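Local coordinates for protein trypanothione-dependent glyoxalase I (Leishmania major, PDB 2C21) that is a glyoxalase I of the glyoxalase/bleomycin resistance/dioxygenase superfamily and binds nickel(II) ions at sites that include histidine and glutamate side chains, at residues D94-K97 against P101-Y104; S108-F113 against K128-K133. One frame throughout, in Å; residues are numbered along the deposited sequence.

Contact 1: D94-K97 against P101-Y104; sequences DMRK and PIDY
The guanidinium of R96 is held at one nitrogen and covered on one face: NH2 forms a salt bridge with E105, just beyond the 101-104 segment, and I102 lies over the flat group. The contact joins the end of helix 88-97 to edge strand 102-105. The strand is the outermost of a four-stranded mixed sheet, in a protein of the glyoxalase superfamily. No hydrogen bond crosses between the segments, so the join is made by side-chain packing. CG1 of I102 sits 3.7 Å above the guanidinium plane, offset toward its rim. The closest approach is from R96 NH1 to I102 CG1, at 3.8 Å. The R96 chain runs out extended and then bends at chi3 (-56°), which swings the guanidinium across I102. The two side chains meet at about a right angle. M95 and R96 were each modelled in two conformers, and the R96 contacts hold for one of them. M95 is buried. It meets I102 near its base. The outer part of M95 leads away from I102, and the side chain also touches L30 and V100. On the strand, D103 and Y104 both face F113, a classic beta bulge. I102 has CG1 beside its own backbone N (chi1 -48°). Its CD1 turns away from the guanidinium toward the helix and stops 3.9 Å from M95 CB.

Contact 2: S108-F113 against K128-K133; sequences SGFMAF and KTMMEK
F110 and M130 form a Met-aromatic contact at the ring edge. The sulfur M130 SD lies 5.3 Å from the centroid of the F110 ring, 78° off the ring normal. CG of F110 is anti to the backbone N (chi1 170°), which carries the ring out to helix 127-141. There it meets two successive residues. Its CE1 edge approaches the backbone M130 N at 3.8 Å, in the plane of the ring. F110 CD1 touches the methyl T129 CG2 at 3.7 Å, and this approach is oblique. The M130 chain starts extended and bends at chi2 (66°), which puts SD near F110 CZ, 4.1 Å away. The side chain of M130 also comes within about 6 Å of a bound nickel(II) ion. Before the ring, S108 OG accepts from F110 N at 3.3 Å, an ST turn. On the helix, K128 NZ makes a salt bridge of 2.7 Å to E132 OE2, one turn on. The backbone of F110 pairs with N126 at the end of strand 121-126. M130 packs on L125 of that strand and on R36 of the second subunit, so the start of helix 127-141 touches both the turn that leads into strand 111-115 and the second subunit.

Overall arrangement
Both contacts belong to the second half of the chain and reach the same four-stranded mixed sheet. They come in series: contact 1 closes before contact 2 opens. Their centres are about 17 Å apart. Strands 102-105 and 111-115 are neighbours in the sheet, so the contacts meet directly. Y104 O and F113 N are 2.8 Å apart, as are D103 N and F113 O, both probable hydrogen bonds. Contact 1 packs the end of helix 88-97 on strand 102-105. Contact 2 joins the turn just before strand 111-115 to helix 127-141. Contact 1 lies within one chain, while contact 2 also has neighbours R8, R36 and W38 on the second subunit.

Contact 1: D94-K97 against P101-Y104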
ATOM      1  N   ASP A  94       8.161 -12.010 -19.205  1.00 40.31           N
ATOM      2  CA  ASP A  94       7.290 -11.103 -19.951  1.00 40.96           C
ATOM      3  C   ASP A  94       7.665  -9.633 -19.757  1.00 41.22           C
ATOM      4  O   ASP A  94       7.679  -8.858 -20.715  1.00 41.26           O
ATOM      5  CB  ASP A  94       5.829 -11.284 -19.545  1.00 41.32           C
ATOM      6  CG  ASP A  94       4.877 -10.603 -20.512  1.00 41.82           C
ATOM      7  OD1 ASP A  94       4.964 -10.897 -21.721  1.00 40.42           O
ATOM      8  OD2 ASP A  94       4.057  -9.773 -20.068  1.00 41.95           O
ATOM      9  N   MET A  95       7.965  -9.262 -18.515  1.00 40.92           N
ATOM     10  CA  MET A  95       8.379  -7.897 -18.195  1.00 41.28           C
ATOM     11  C   MET A  95       9.667  -7.516 -18.924  1.00 41.17           C
ATOM     12  O   MET A  95       9.717  -6.503 -19.640  1.00 41.41           O
ATOM     13  CB  MET A  95       8.603  -7.768 -16.684  0.50 41.09           C
ATOM     14  CG  MET A  95       7.348  -7.900 -15.838  0.50 41.35           C
ATOM     15  SD  MET A  95       6.809  -6.296 -15.207  0.50 41.09           S
ATOM     16  CE  MET A  95       5.380  -6.789 -14.248  0.50 41.43           C
ATOM     17  N   ARG A  96      10.693  -8.350 -18.769  1.00 41.10           N
ATOM     18  CA  ARG A  96      11.985  -8.089 -19.406  1.00 41.28           C
ATOM     19  C   ARG A  96      11.841  -7.916 -20.933  1.00 40.92           C
ATOM     20  O   ARG A  96      12.569  -7.120 -21.536  1.00 40.74           O
ATOM     21  CB  ARG A  96      12.959  -9.230 -19.088  0.50 41.42           C
ATOM     22  CG  ARG A  96      14.434  -8.889 -19.271  0.50 41.74           C
ATOM     23  CD  ARG A  96      15.307 -10.145 -19.229  0.50 42.13           C
ATOM     24  NE  ARG A  96      15.120 -10.924 -18.003  0.50 42.31           N
ATOM     25  CZ  ARG A  96      15.651 -10.621 -16.817  0.50 42.83           C
ATOM     26  NH1 ARG A  96      16.412  -9.540 -16.657  0.50 43.27           N
ATOM     27  NH2 ARG A  96      15.413 -11.401 -15.772  0.50 42.76           N
ATOM     28  N   LYS A  97      10.898  -8.643 -21.540  1.00 40.21           N
ATOM     29  CA  LYS A  97      10.582  -8.466 -22.970  1.00 40.42           C
ATOM     30  C   LYS A  97      10.149  -7.031 -23.308  1.00 40.17           C
ATOM     31  O   LYS A  97      10.465  -6.513 -24.379  1.00 40.14           O
ATOM     32  CB  LYS A  97       9.498  -9.464 -23.418  1.00 40.37           C
ATOM     33  CG  LYS A  97       9.144  -9.405 -24.910  1.00 40.50           C
ATOM     34  CD  LYS A  97       8.460 -10.682 -25.399  1.00 41.01           C
ATOM     35  CE  LYS A  97       8.161 -10.612 -26.911  1.00 41.73           C
ATOM     36  NZ  LYS A  97       8.182 -11.936 -27.627  1.00 42.24           N
ATOM     37  N   PRO A 101      12.631  -2.590 -16.025  1.00 39.09           N
ATOM     38  CA  PRO A 101      13.818  -2.911 -15.225  1.00 39.22           C
ATOM     39  C   PRO A 101      13.550  -3.996 -14.183  1.00 39.53           C
ATOM     40  O   PRO A 101      12.572  -3.908 -13.433  1.00 39.36           O
ATOM     41  CB  PRO A 101      14.163  -1.577 -14.551  1.00 39.37           C
ATOM     42  CG  PRO A 101      13.495  -0.533 -15.391  1.00 38.77           C
ATOM     43  CD  PRO A 101      12.252  -1.171 -15.893  1.00 39.22           C
ATOM     44  N   ILE A 102      14.409  -5.016 -14.155  1.00 39.52           N
ATOM     45  CA  ILE A 102      14.302  -6.108 -13.189  1.00 39.97           C
ATOM     46  C   ILE A 102      15.412  -5.919 -12.157  1.00 40.66           C
ATOM     47  O   ILE A 102      16.579  -6.127 -12.456  1.00 40.38           O
ATOM     48  CB  ILE A 102      14.444  -7.507 -13.872  1.00 40.22           C
ATOM     49  CG1 ILE A 102      13.557  -7.614 -15.125  1.00 40.43           C
ATOM     50  CG2 ILE A 102      14.115  -8.631 -12.885  1.00 40.15           C
ATOM     51  CD1 ILE A 102      12.084  -7.305 -14.884  1.00 40.81           C
ATOM     52  N   ASP A 103      15.049  -5.510 -10.944  1.00 41.61           N
ATOM     53  CA  ASP A 103      16.045  -5.192  -9.911  1.00 42.37           C
ATOM     54  C   ASP A 103      16.586  -6.456  -9.236  1.00 42.61           C
ATOM     55  O   ASP A 103      17.775  -6.538  -8.913  1.00 42.85           O
ATOM     56  CB  ASP A 103      15.443  -4.235  -8.876  1.00 42.79           C
ATOM     57  CG  ASP A 103      16.430  -3.855  -7.791  1.00 44.72           C
ATOM     58  OD1 ASP A 103      17.374  -3.090  -8.070  1.00 47.56           O
ATOM     59  OD2 ASP A 103      16.257  -4.326  -6.651  1.00 48.00           O
ATOM     60  N   TYR A 104      15.717  -7.448  -9.053  1.00 42.96           N
ATOM     61  CA  TYR A 104      16.082  -8.702  -8.396  1.00 43.08           C
ATOM     62  C   TYR A 104      15.184  -9.839  -8.874  1.00 43.17           C
ATOM     63  O   TYR A 104      14.001  -9.634  -9.120  1.00 42.75           O
ATOM     64  CB  TYR A 104      15.951  -8.548  -6.876  1.00 43.31           C
ATOM     65  CG  TYR A 104      16.158  -9.827  -6.091  1.00 43.82           C
ATOM     66  CD1 TYR A 104      17.441 -10.328  -5.859  1.00 43.91           C
ATOM     67  CD2 TYR A 104      15.074 -10.528  -5.564  1.00 44.32           C
ATOM     68  CE1 TYR A 104      17.639 -11.499  -5.130  1.00 44.70           C
ATOM     69  CE2 TYR A 104      15.261 -11.709  -4.843  1.00 44.22           C
ATOM     70  CZ  TYR A 104      16.542 -12.182  -4.622  1.00 44.95           C
ATOM     71  OH  TYR A 104      16.724 -13.342  -3.904  1.00 44.58           O
TER

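Contact 2: S108-F113 against K128-K133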
ATOM      1  N   SER A 108      14.689 -19.548  -7.338  1.00 43.53           N
ATOM      2  CA  SER A 108      13.618 -20.479  -6.961  1.00 43.20           C
ATOM      3  C   SER A 108      12.268 -20.160  -7.611  1.00 42.81           C
ATOM      4  O   SER A 108      11.460 -21.067  -7.827  1.00 42.60           O
ATOM      5  CB  SER A 108      13.474 -20.544  -5.432  1.00 43.20           C
ATOM      6  OG  SER A 108      12.756 -19.443  -4.912  1.00 43.24           O
ATOM      7  N   GLY A 109      12.036 -18.881  -7.922  1.00 42.32           N
ATOM      8  CA  GLY A 109      10.759 -18.416  -8.477  1.00 41.88           C
ATOM      9  C   GLY A 109       9.812 -17.876  -7.416  1.00 41.70           C
ATOM     10  O   GLY A 109       8.644 -17.620  -7.700  1.00 42.17           O
ATOM     11  N   PHE A 110      10.308 -17.689  -6.194  1.00 40.93           N
ATOM     12  CA  PHE A 110       9.478 -17.203  -5.092  1.00 40.67           C
ATOM     13  C   PHE A 110       9.258 -15.688  -5.158  1.00 40.19           C
ATOM     14  O   PHE A 110       8.164 -15.190  -4.861  1.00 39.79           O
ATOM     15  CB  PHE A 110      10.110 -17.582  -3.740  1.00 40.70           C
ATOM     16  CG  PHE A 110       9.460 -16.917  -2.558  1.00 41.05           C
ATOM     17  CD1 PHE A 110       8.148 -17.215  -2.214  1.00 41.16           C
ATOM     18  CD2 PHE A 110      10.147 -15.971  -1.804  1.00 42.21           C
ATOM     19  CE1 PHE A 110       7.538 -16.593  -1.133  1.00 41.31           C
ATOM     20  CE2 PHE A 110       9.543 -15.348  -0.714  1.00 40.83           C
ATOM     21  CZ  PHE A 110       8.238 -15.659  -0.380  1.00 40.91           C
ATOM     22  N   MET A 111      10.296 -14.961  -5.559  1.00 40.04           N
ATOM     23  CA  MET A 111      10.338 -13.509  -5.377  1.00 39.88           C
ATOM     24  C   MET A 111      11.115 -12.800  -6.481  1.00 39.00           C
ATOM     25  O   MET A 111      12.126 -13.295  -6.965  1.00 38.43           O
ATOM     26  CB  MET A 111      10.974 -13.211  -4.019  1.00 40.62           C
ATOM     27  CG  MET A 111      11.506 -11.797  -3.814  1.00 43.64           C
ATOM     28  SD  MET A 111      12.202 -11.568  -2.153  1.00 49.40           S
ATOM     29  CE  MET A 111      13.066 -13.110  -1.883  1.00 48.25           C
ATOM     30  N   ALA A 112      10.631 -11.622  -6.869  1.00 38.40           N
ATOM     31  CA  ALA A 112      11.372 -10.741  -7.760  1.00 37.88           C
ATOM     32  C   ALA A 112      11.005  -9.314  -7.449  1.00 37.78           C
ATOM     33  O   ALA A 112       9.974  -9.055  -6.828  1.00 37.09           O
ATOM     34  CB  ALA A 112      11.079 -11.063  -9.222  1.00 38.25           C
ATOM     35  N   PHE A 113      11.872  -8.397  -7.852  1.00 37.72           N
ATOM     36  CA  PHE A 113      11.581  -6.977  -7.756  1.00 37.76           C
ATOM     37  C   PHE A 113      11.701  -6.360  -9.134  1.00 37.44           C
ATOM     38  O   PHE A 113      12.706  -6.552  -9.816  1.00 36.87           O
ATOM     39  CB  PHE A 113      12.539  -6.278  -6.790  1.00 37.93           C
ATOM     40  CG  PHE A 113      12.094  -6.321  -5.364  1.00 38.78           C
ATOM     41  CD1 PHE A 113      12.547  -7.316  -4.510  1.00 40.41           C
ATOM     42  CD2 PHE A 113      11.215  -5.359  -4.867  1.00 41.59           C
ATOM     43  CE1 PHE A 113      12.132  -7.357  -3.185  1.00 40.76           C
ATOM     44  CE2 PHE A 113      10.798  -5.391  -3.526  1.00 41.36           C
ATOM     45  CZ  PHE A 113      11.257  -6.393  -2.693  1.00 40.01           C
ATOM     46  N   LYS A 128       1.054 -18.668  -3.542  1.00 38.71           N
ATOM     47  CA  LYS A 128       0.884 -19.957  -2.895  1.00 39.51           C
ATOM     48  C   LYS A 128       1.935 -20.107  -1.795  1.00 39.46           C
ATOM     49  O   LYS A 128       1.595 -20.233  -0.607  1.00 39.60           O
ATOM     50  CB  LYS A 128       0.985 -21.093  -3.932  1.00 39.56           C
ATOM     51  CG  LYS A 128       0.598 -22.475  -3.440  1.00 41.70           C
ATOM     52  CD  LYS A 128       0.730 -23.500  -4.573  1.00 42.75           C
ATOM     53  CE  LYS A 128       0.496 -24.934  -4.101  1.00 44.96           C
ATOM     54  NZ  LYS A 128       1.540 -25.398  -3.133  1.00 46.91           N
ATOM     55  N   THR A 129       3.205 -20.043  -2.196  1.00 39.26           N
ATOM     56  CA  THR A 129       4.332 -20.226  -1.287  1.00 38.75           C
ATOM     57  C   THR A 129       4.293 -19.189  -0.164  1.00 38.66           C
ATOM     58  O   THR A 129       4.473 -19.519   1.000  1.00 38.55           O
ATOM     59  CB  THR A 129       5.682 -20.133  -2.049  1.00 38.55           C
ATOM     60  OG1 THR A 129       5.675 -21.030  -3.163  1.00 38.56           O
ATOM     61  CG2 THR A 129       6.847 -20.482  -1.141  1.00 38.32           C
ATOM     62  N   MET A 130       4.030 -17.937  -0.515  1.00 38.78           N
ATOM     63  CA  MET A 130       3.951 -16.866   0.485  1.00 38.54           C
ATOM     64  C   MET A 130       2.918 -17.168   1.577  1.00 38.37           C
ATOM     65  O   MET A 130       3.177 -16.942   2.760  1.00 37.63           O
ATOM     66  CB  MET A 130       3.640 -15.524  -0.186  1.00 38.49           C
ATOM     67  CG  MET A 130       3.559 -14.337   0.771  1.00 38.98           C
ATOM     68  SD  MET A 130       5.117 -13.930   1.566  1.00 39.76           S
ATOM     69  CE  MET A 130       4.783 -12.249   2.126  1.00 41.03           C
ATOM     70  N   MET A 131       1.756 -17.679   1.178  1.00 37.94           N
ATOM     71  CA  MET A 131       0.674 -17.927   2.130  1.00 38.46           C
ATOM     72  C   MET A 131       0.922 -19.175   2.994  1.00 38.44           C
ATOM     73  O   MET A 131       0.550 -19.207   4.176  1.00 38.44           O
ATOM     74  CB  MET A 131      -0.676 -18.039   1.393  1.00 38.99           C
ATOM     75  CG  MET A 131      -1.176 -16.741   0.736  1.00 39.27           C
ATOM     76  SD  MET A 131      -1.125 -15.286   1.800  1.00 42.53           S
ATOM     77  CE  MET A 131       0.253 -14.410   1.093  1.00 42.27           C
ATOM     78  N   GLU A 132       1.542 -20.196   2.404  1.00 38.00           N
ATOM     79  CA  GLU A 132       1.958 -21.372   3.167  1.00 38.01           C
ATOM     80  C   GLU A 132       2.906 -20.934   4.287  1.00 38.03           C
ATOM     81  O   GLU A 132       2.728 -21.316   5.446  1.00 37.50           O
ATOM     82  CB  GLU A 132       2.666 -22.401   2.270  1.00 38.02           C
ATOM     83  CG  GLU A 132       1.766 -23.129   1.291  1.00 37.88           C
ATOM     84  CD  GLU A 132       2.520 -24.111   0.401  0.50 36.56           C
ATOM     85  OE1 GLU A 132       3.713 -24.391   0.667  0.50 35.83           O
ATOM     86  OE2 GLU A 132       1.910 -24.595  -0.578  0.50 34.79           O
ATOM     87  N   LYS A 133       3.900 -20.124   3.923  1.00 38.51           N
ATOM     88  CA  LYS A 133       4.887 -19.604   4.882  1.00 38.71           C
ATOM     89  C   LYS A 133       4.224 -18.726   5.930  1.00 38.32           C
ATOM     90  O   LYS A 133       4.470 -18.884   7.109  1.00 38.30           O
ATOM     91  CB  LYS A 133       5.993 -18.819   4.158  1.00 38.94           C
ATOM     92  CG  LYS A 133       7.110 -18.278   5.063  1.00 40.35           C
ATOM     93  CD  LYS A 133       7.615 -19.361   6.014  1.00 42.59           C
ATOM     94  CE  LYS A 133       9.059 -19.151   6.468  1.00 43.71           C
ATOM     95  NZ  LYS A 133       9.628 -20.433   6.981  1.00 42.81           N
TER